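Local atomic coordinates of pili retraction protein PilT (Thermus thermophilus, PDB entry 5FL3), a protein that probably binds and hydrolyses ATP as a secretion-type ATPase of the GSP E family, and is named for the retraction of pili. Residues 72-80 against 91-101. Residues are numbered along the deposited sequence; the frame is centred on the assembly and turned at random.
Sequences LEYRKEMDF and RCNLLRQRGSF
Arg91 reaches across to the neighbouring strand and grips Asp79 side-on with two nitrogens, NE and NH2, in a salt bridge that lands both on the same carboxylate oxygen. Arg91 NE lies 3.0 Å from Asp79 OD1 and takes its syn lone pair, while NH2 meets that oxygen almost end-on; the guanidinium and carboxylate planes are 44° apart. The other oxygen is occupied too: Asn93 ND2 hydrogen-bonds to Asp79 OD2 at 3.2 Å, arriving from above the carboxylate plane. Bends at chi2 (-133°) and chi3 turn the guanidinium toward the partner strand, and NH2 also comes close to Phe80 CA. With an alanine at Arg91, the Asp79 carboxylate would probably lose its countercharge and, with the Asn93 bond remaining, turn more easily. All this sits on an antiparallel beta hairpin, strands 78-84 and 88-97, at one edge of the six-stranded N-terminal sheet. Met78 with Leu94 and Phe80 with Cys92 are its hydrogen-bonded pairs, each joined by two backbone bonds, and Asp79 with Asn93 is the non-hydrogen-bonded pair between them. On the face opposite Asp79 and Asn93, Cys92 CB lies over the Phe80 ring, 3.6 Å from its centroid, a CH-pi contact, with SG oblique to the same ring. Leu94 CB meets that ring at its edge. Farther along, Leu94 CD2 touches Leu72 CD1 at 3.5 Å, the two side chains crossing at about a right angle, and Ala60 of helix 53-63 packs on Leu94. Where the strand pairing ends, Arg96 takes over: extended from CG to NE, it gives a nearly straight bond (176°) from NE to Arg75 O at 3.1 Å, with the carbonyl oxygen in the guanidinium plane. Phe101 CE1 lies over the centre of one face of the Arg96 guanidinium, 3.4 Å above its plane.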
ATOM      1  N   LEU A  72      28.475   7.366  12.380  1.00 64.03           N
ATOM      2  CA  LEU A  72      27.732   6.410  13.180  1.00 60.90           C
ATOM      3  C   LEU A  72      27.962   6.643  14.661  1.00 64.93           C
ATOM      4  O   LEU A  72      27.049   6.487  15.470  1.00 64.39           O
ATOM      5  CB  LEU A  72      28.111   4.980  12.809  1.00 58.06           C
ATOM      6  CG  LEU A  72      27.495   3.911  13.711  1.00 55.31           C
ATOM      7  CD1 LEU A  72      25.987   4.043  13.753  1.00 52.55           C
ATOM      8  CD2 LEU A  72      27.900   2.528  13.251  1.00 54.75           C
ATOM      9  N   GLU A  73      29.180   7.035  15.017  1.00 72.96           N
ATOM     10  CA  GLU A  73      29.511   7.299  16.419  1.00 75.89           C
ATOM     11  C   GLU A  73      28.824   8.560  16.936  1.00 67.18           C
ATOM     12  O   GLU A  73      28.896   8.861  18.121  1.00 71.53           O
ATOM     13  CB  GLU A  73      31.028   7.419  16.608  1.00 77.04           C
ATOM     14  CG  GLU A  73      31.779   6.105  16.462  1.00 82.89           C
ATOM     15  CD  GLU A  73      33.241   6.223  16.840  1.00 98.10           C
ATOM     16  OE1 GLU A  73      33.566   7.074  17.702  1.00103.89           O
ATOM     17  OE2 GLU A  73      34.068   5.472  16.278  1.00100.49           O
ATOM     18  N   TYR A  74      28.152   9.288  16.055  1.00 61.49           N
ATOM     19  CA  TYR A  74      27.446  10.490  16.467  1.00 66.62           C
ATOM     20  C   TYR A  74      25.915  10.346  16.503  1.00 64.90           C
ATOM     21  O   TYR A  74      25.215  11.291  16.872  1.00 66.52           O
ATOM     22  CB  TYR A  74      27.845  11.651  15.552  1.00 71.19           C
ATOM     23  CG  TYR A  74      29.225  12.167  15.867  1.00 80.10           C
ATOM     24  CD1 TYR A  74      29.437  12.996  16.966  1.00 81.01           C
ATOM     25  CD2 TYR A  74      30.326  11.801  15.094  1.00 80.89           C
ATOM     26  CE1 TYR A  74      30.700  13.466  17.281  1.00 84.55           C
ATOM     27  CE2 TYR A  74      31.601  12.269  15.402  1.00 87.59           C
ATOM     28  CZ  TYR A  74      31.777  13.104  16.498  1.00 90.30           C
ATOM     29  OH  TYR A  74      33.024  13.583  16.825  1.00 97.79           O
ATOM     30  N   ARG A  75      25.400   9.166  16.152  1.00 60.00           N
ATOM     31  CA  ARG A  75      23.956   8.977  15.995  1.00 54.79           C
ATOM     32  C   ARG A  75      23.358   7.799  16.800  1.00 46.04           C
ATOM     33  O   ARG A  75      23.964   6.736  16.937  1.00 46.12           O
ATOM     34  CB  ARG A  75      23.630   8.803  14.505  1.00 57.27           C
ATOM     35  CG  ARG A  75      23.485  10.110  13.702  1.00 54.34           C
ATOM     36  CD  ARG A  75      23.089   9.765  12.270  1.00 62.05           C
ATOM     37  NE  ARG A  75      22.139  10.682  11.625  1.00 68.29           N
ATOM     38  CZ  ARG A  75      20.840  10.793  11.922  1.00 66.79           C
ATOM     39  NH1 ARG A  75      20.291  10.076  12.902  1.00 55.46           N
ATOM     40  NH2 ARG A  75      20.085  11.656  11.245  1.00 71.40           N
ATOM     41  N   LYS A  76      22.166   8.007  17.346  1.00 44.43           N
ATOM     42  CA  LYS A  76      21.433   6.931  17.993  1.00 43.02           C
ATOM     43  C   LYS A  76      20.821   6.025  16.931  1.00 39.36           C
ATOM     44  O   LYS A  76      20.660   4.829  17.147  1.00 37.81           O
ATOM     45  CB  LYS A  76      20.333   7.470  18.919  1.00 39.99           C
ATOM     46  CG  LYS A  76      20.822   8.347  20.065  1.00 43.99           C
ATOM     47  CD  LYS A  76      21.818   7.611  20.944  1.00 40.67           C
ATOM     48  CE  LYS A  76      22.282   8.481  22.106  1.00 44.81           C
ATOM     49  NZ  LYS A  76      23.567   7.932  22.661  1.00 51.66           N
ATOM     50  N   GLU A  77      20.470   6.605  15.790  1.00 39.37           N
ATOM     51  CA  GLU A  77      19.870   5.857  14.692  1.00 38.91           C
ATOM     52  C   GLU A  77      20.483   6.286  13.362  1.00 43.29           C
ATOM     53  O   GLU A  77      20.954   7.414  13.223  1.00 42.77           O
ATOM     54  CB  GLU A  77      18.354   6.064  14.645  1.00 38.32           C
ATOM     55  CG  GLU A  77      17.630   5.723  15.905  1.00 36.44           C
ATOM     56  CD  GLU A  77      17.532   6.886  16.877  1.00 38.23           C
ATOM     57  OE1 GLU A  77      18.038   7.992  16.594  1.00 45.95           O
ATOM     58  OE2 GLU A  77      16.940   6.699  17.946  1.00 38.48           O
ATOM     59  N   MET A  78      20.475   5.382  12.390  1.00 40.30           N
ATOM     60  CA  MET A  78      20.961   5.699  11.054  1.00 42.47           C
ATOM     61  C   MET A  78      20.132   5.011  10.010  1.00 42.60           C
ATOM     62  O   MET A  78      19.927   3.805  10.069  1.00 44.69           O
ATOM     63  CB  MET A  78      22.404   5.289  10.881  1.00 43.56           C
ATOM     64  CG  MET A  78      23.394   6.318  11.331  1.00 53.65           C
ATOM     65  SD  MET A  78      24.996   5.904  10.622  1.00 57.51           S
ATOM     66  CE  MET A  78      24.564   5.894   8.880  1.00 55.12           C
ATOM     67  N   ASP A  79      19.654   5.785   9.049  1.00 47.14           N
ATOM     68  CA  ASP A  79      18.867   5.248   7.948  1.00 46.13           C
ATOM     69  C   ASP A  79      19.732   5.306   6.700  1.00 44.61           C
ATOM     70  O   ASP A  79      20.229   6.367   6.370  1.00 52.81           O
ATOM     71  CB  ASP A  79      17.570   6.048   7.777  1.00 41.32           C
ATOM     72  CG  ASP A  79      16.643   5.448   6.741  1.00 53.51           C
ATOM     73  OD1 ASP A  79      17.110   5.114   5.611  1.00 48.23           O
ATOM     74  OD2 ASP A  79      15.432   5.331   7.060  1.00 50.75           O
ATOM     75  N   PHE A  80      19.926   4.185   6.009  1.00 45.86           N
ATOM     76  CA  PHE A  80      20.796   4.197   4.827  1.00 47.13           C
ATOM     77  C   PHE A  80      20.459   3.136   3.755  1.00 48.02           C
ATOM     78  O   PHE A  80      19.897   2.073   4.043  1.00 46.53           O
ATOM     79  CB  PHE A  80      22.269   4.047   5.264  1.00 45.10           C
ATOM     80  CG  PHE A  80      22.595   2.706   5.876  1.00 50.85           C
ATOM     81  CD1 PHE A  80      22.416   2.482   7.240  1.00 46.91           C
ATOM     82  CD2 PHE A  80      23.070   1.664   5.088  1.00 48.36           C
ATOM     83  CE1 PHE A  80      22.703   1.254   7.802  1.00 41.87           C
ATOM     84  CE2 PHE A  80      23.357   0.433   5.650  1.00 51.25           C
ATOM     85  CZ  PHE A  80      23.169   0.232   7.014  1.00 46.76           C
ATOM     86  N   ARG A  91      16.749  -0.557   2.078  1.00 39.53           N
ATOM     87  CA  ARG A  91      16.891   0.582   2.962  1.00 39.98           C
ATOM     88  C   ARG A  91      17.090  -0.003   4.355  1.00 41.02           C
ATOM     89  O   ARG A  91      16.427  -0.963   4.728  1.00 41.77           O
ATOM     90  CB  ARG A  91      15.680   1.520   2.903  1.00 46.49           C
ATOM     91  CG  ARG A  91      15.649   2.449   1.690  1.00 43.63           C
ATOM     92  CD  ARG A  91      15.334   3.894   2.095  1.00 45.70           C
ATOM     93  NE  ARG A  91      16.468   4.522   2.773  1.00 54.89           N
ATOM     94  CZ  ARG A  91      17.332   5.365   2.201  1.00 53.27           C
ATOM     95  NH1 ARG A  91      17.181   5.718   0.933  1.00 50.23           N
ATOM     96  NH2 ARG A  91      18.343   5.870   2.909  1.00 50.95           N
ATOM     97  N   CYS A  92      18.022   0.559   5.111  1.00 43.86           N
ATOM     98  CA  CYS A  92      18.442  -0.040   6.369  1.00 42.42           C
ATOM     99  C   CYS A  92      18.344   0.937   7.519  1.00 42.44           C
ATOM    100  O   CYS A  92      18.745   2.094   7.409  1.00 42.37           O
ATOM    101  CB  CYS A  92      19.882  -0.565   6.263  1.00 42.88           C
ATOM    102  SG  CYS A  92      20.135  -1.639   4.843  1.00 52.61           S
ATOM    103  N   ASN A  93      17.814   0.450   8.630  1.00 36.69           N
ATOM    104  CA  ASN A  93      17.758   1.238   9.828  1.00 38.42           C
ATOM    105  C   ASN A  93      18.587   0.613  10.919  1.00 38.67           C
ATOM    106  O   ASN A  93      18.250  -0.433  11.465  1.00 35.71           O
ATOM    107  CB  ASN A  93      16.318   1.427  10.275  1.00 39.25           C
ATOM    108  CG  ASN A  93      15.727   2.689   9.725  1.00 44.65           C
ATOM    109  OD1 ASN A  93      15.888   3.772  10.309  1.00 42.99           O
ATOM    110  ND2 ASN A  93      15.064   2.575   8.573  1.00 39.12           N
ATOM    111  N   LEU A  94      19.706   1.264  11.201  1.00 41.63           N
ATOM    112  CA  LEU A  94      20.583   0.855  12.267  1.00 37.47           C
ATOM    113  C   LEU A  94      20.034   1.518  13.513  1.00 38.59           C
ATOM    114  O   LEU A  94      19.683   2.689  13.474  1.00 37.86           O
ATOM    115  CB  LEU A  94      22.027   1.275  11.970  1.00 37.17           C
ATOM    116  CG  LEU A  94      23.187   0.929  12.906  1.00 37.86           C
ATOM    117  CD1 LEU A  94      23.175  -0.531  13.274  1.00 35.87           C
ATOM    118  CD2 LEU A  94      24.501   1.270  12.226  1.00 46.23           C
ATOM    119  N   LEU A  95      19.927   0.761  14.601  1.00 36.40           N
ATOM    120  CA  LEU A  95      19.476   1.314  15.872  1.00 33.25           C
ATOM    121  C   LEU A  95      20.380   0.834  16.993  1.00 32.10           C
ATOM    122  O   LEU A  95      21.285   0.030  16.766  1.00 30.57           O
ATOM    123  CB  LEU A  95      18.026   0.916  16.146  1.00 30.78           C
ATOM    124  CG  LEU A  95      17.753  -0.589  16.066  1.00 32.12           C
ATOM    125  CD1 LEU A  95      17.443  -1.125  17.446  1.00 32.42           C
ATOM    126  CD2 LEU A  95      16.647  -0.932  15.100  1.00 32.89           C
ATOM    127  N   ARG A  96      20.133   1.357  18.190  1.00 32.63           N
ATOM    128  CA  ARG A  96      20.758   0.901  19.434  1.00 32.14           C
ATOM    129  C   ARG A  96      19.674   0.423  20.370  1.00 33.45           C
ATOM    130  O   ARG A  96      18.670   1.100  20.544  1.00 31.48           O
ATOM    131  CB  ARG A  96      21.554   2.020  20.101  1.00 33.60           C
ATOM    132  CG  ARG A  96      22.672   2.567  19.227  1.00 41.53           C
ATOM    133  CD  ARG A  96      23.172   3.923  19.714  1.00 39.26           C
ATOM    134  NE  ARG A  96      24.329   4.375  18.946  1.00 42.48           N
ATOM    135  CZ  ARG A  96      25.557   3.881  19.092  1.00 49.31           C
ATOM    136  NH1 ARG A  96      25.784   2.917  19.987  1.00 52.42           N
ATOM    137  NH2 ARG A  96      26.556   4.342  18.339  1.00 48.92           N
ATOM    138  N   GLN A  97      19.844  -0.748  20.962  1.00 34.97           N
ATOM    139  CA  GLN A  97      18.879  -1.185  21.953  1.00 31.36           C
ATOM    140  C   GLN A  97      19.584  -2.031  22.996  1.00 37.60           C
ATOM    141  O   GLN A  97      20.329  -2.961  22.665  1.00 38.70           O
ATOM    142  CB  GLN A  97      17.718  -1.936  21.285  1.00 30.63           C
ATOM    143  CG  GLN A  97      18.069  -3.255  20.641  1.00 32.25           C
ATOM    144  CD  GLN A  97      17.956  -4.412  21.619  1.00 34.05           C
ATOM    145  OE1 GLN A  97      17.272  -4.322  22.625  1.00 35.35           O
ATOM    146  NE2 GLN A  97      18.621  -5.506  21.312  1.00 38.71           N
ATOM    147  N   ARG A  98      19.372  -1.666  24.257  1.00 38.56           N
ATOM    148  CA  ARG A  98      20.004  -2.325  25.400  1.00 36.52           C
ATOM    149  C   ARG A  98      21.522  -2.461  25.238  1.00 39.02           C
ATOM    150  O   ARG A  98      22.106  -3.531  25.461  1.00 41.76           O
ATOM    151  CB  ARG A  98      19.347  -3.684  25.650  1.00 36.28           C
ATOM    152  CG  ARG A  98      17.922  -3.528  26.178  1.00 39.95           C
ATOM    153  CD  ARG A  98      17.259  -4.847  26.468  1.00 42.25           C
ATOM    154  NE  ARG A  98      18.125  -5.721  27.244  1.00 47.08           N
ATOM    155  CZ  ARG A  98      17.810  -6.965  27.588  1.00 49.86           C
ATOM    156  NH1 ARG A  98      16.629  -7.474  27.230  1.00 43.27           N
ATOM    157  NH2 ARG A  98      18.672  -7.695  28.293  1.00 47.75           N
ATOM    158  N   GLY A  99      22.144  -1.354  24.839  1.00 36.61           N
ATOM    159  CA  GLY A  99      23.585  -1.264  24.720  1.00 38.39           C
ATOM    160  C   GLY A  99      24.109  -1.869  23.436  1.00 39.56           C
ATOM    161  O   GLY A  99      25.319  -1.927  23.197  1.00 35.02           O
ATOM    162  N   SER A 100      23.194  -2.313  22.590  1.00 33.91           N
ATOM    163  CA  SER A 100      23.617  -3.113  21.460  1.00 40.19           C
ATOM    164  C   SER A 100      23.066  -2.574  20.157  1.00 38.16           C
ATOM    165  O   SER A 100      21.981  -1.971  20.140  1.00 38.21           O
ATOM    166  CB  SER A 100      23.182  -4.557  21.666  1.00 39.58           C
ATOM    167  OG  SER A 100      23.461  -5.294  20.507  1.00 48.22           O
ATOM    168  N   PHE A 101      23.807  -2.778  19.073  1.00 34.94           N
ATOM    169  CA  PHE A 101      23.305  -2.382  17.756  1.00 36.30           C
ATOM    170  C   PHE A 101      22.197  -3.315  17.304  1.00 36.08           C
ATOM    171  O   PHE A 101      22.167  -4.508  17.651  1.00 34.35           O
ATOM    172  CB  PHE A 101      24.415  -2.342  16.700  1.00 35.39           C
ATOM    173  CG  PHE A 101      25.276  -1.112  16.777  1.00 41.43           C
ATOM    174  CD1 PHE A 101      24.717   0.153  16.669  1.00 45.03           C
ATOM    175  CD2 PHE A 101      26.646  -1.212  16.973  1.00 50.95           C
ATOM    176  CE1 PHE A 101      25.507   1.304  16.752  1.00 46.92           C
ATOM    177  CE2 PHE A 101      27.444  -0.063  17.048  1.00 49.74           C
ATOM    178  CZ  PHE A 101      26.871   1.192  16.934  1.00 47.46           C
TER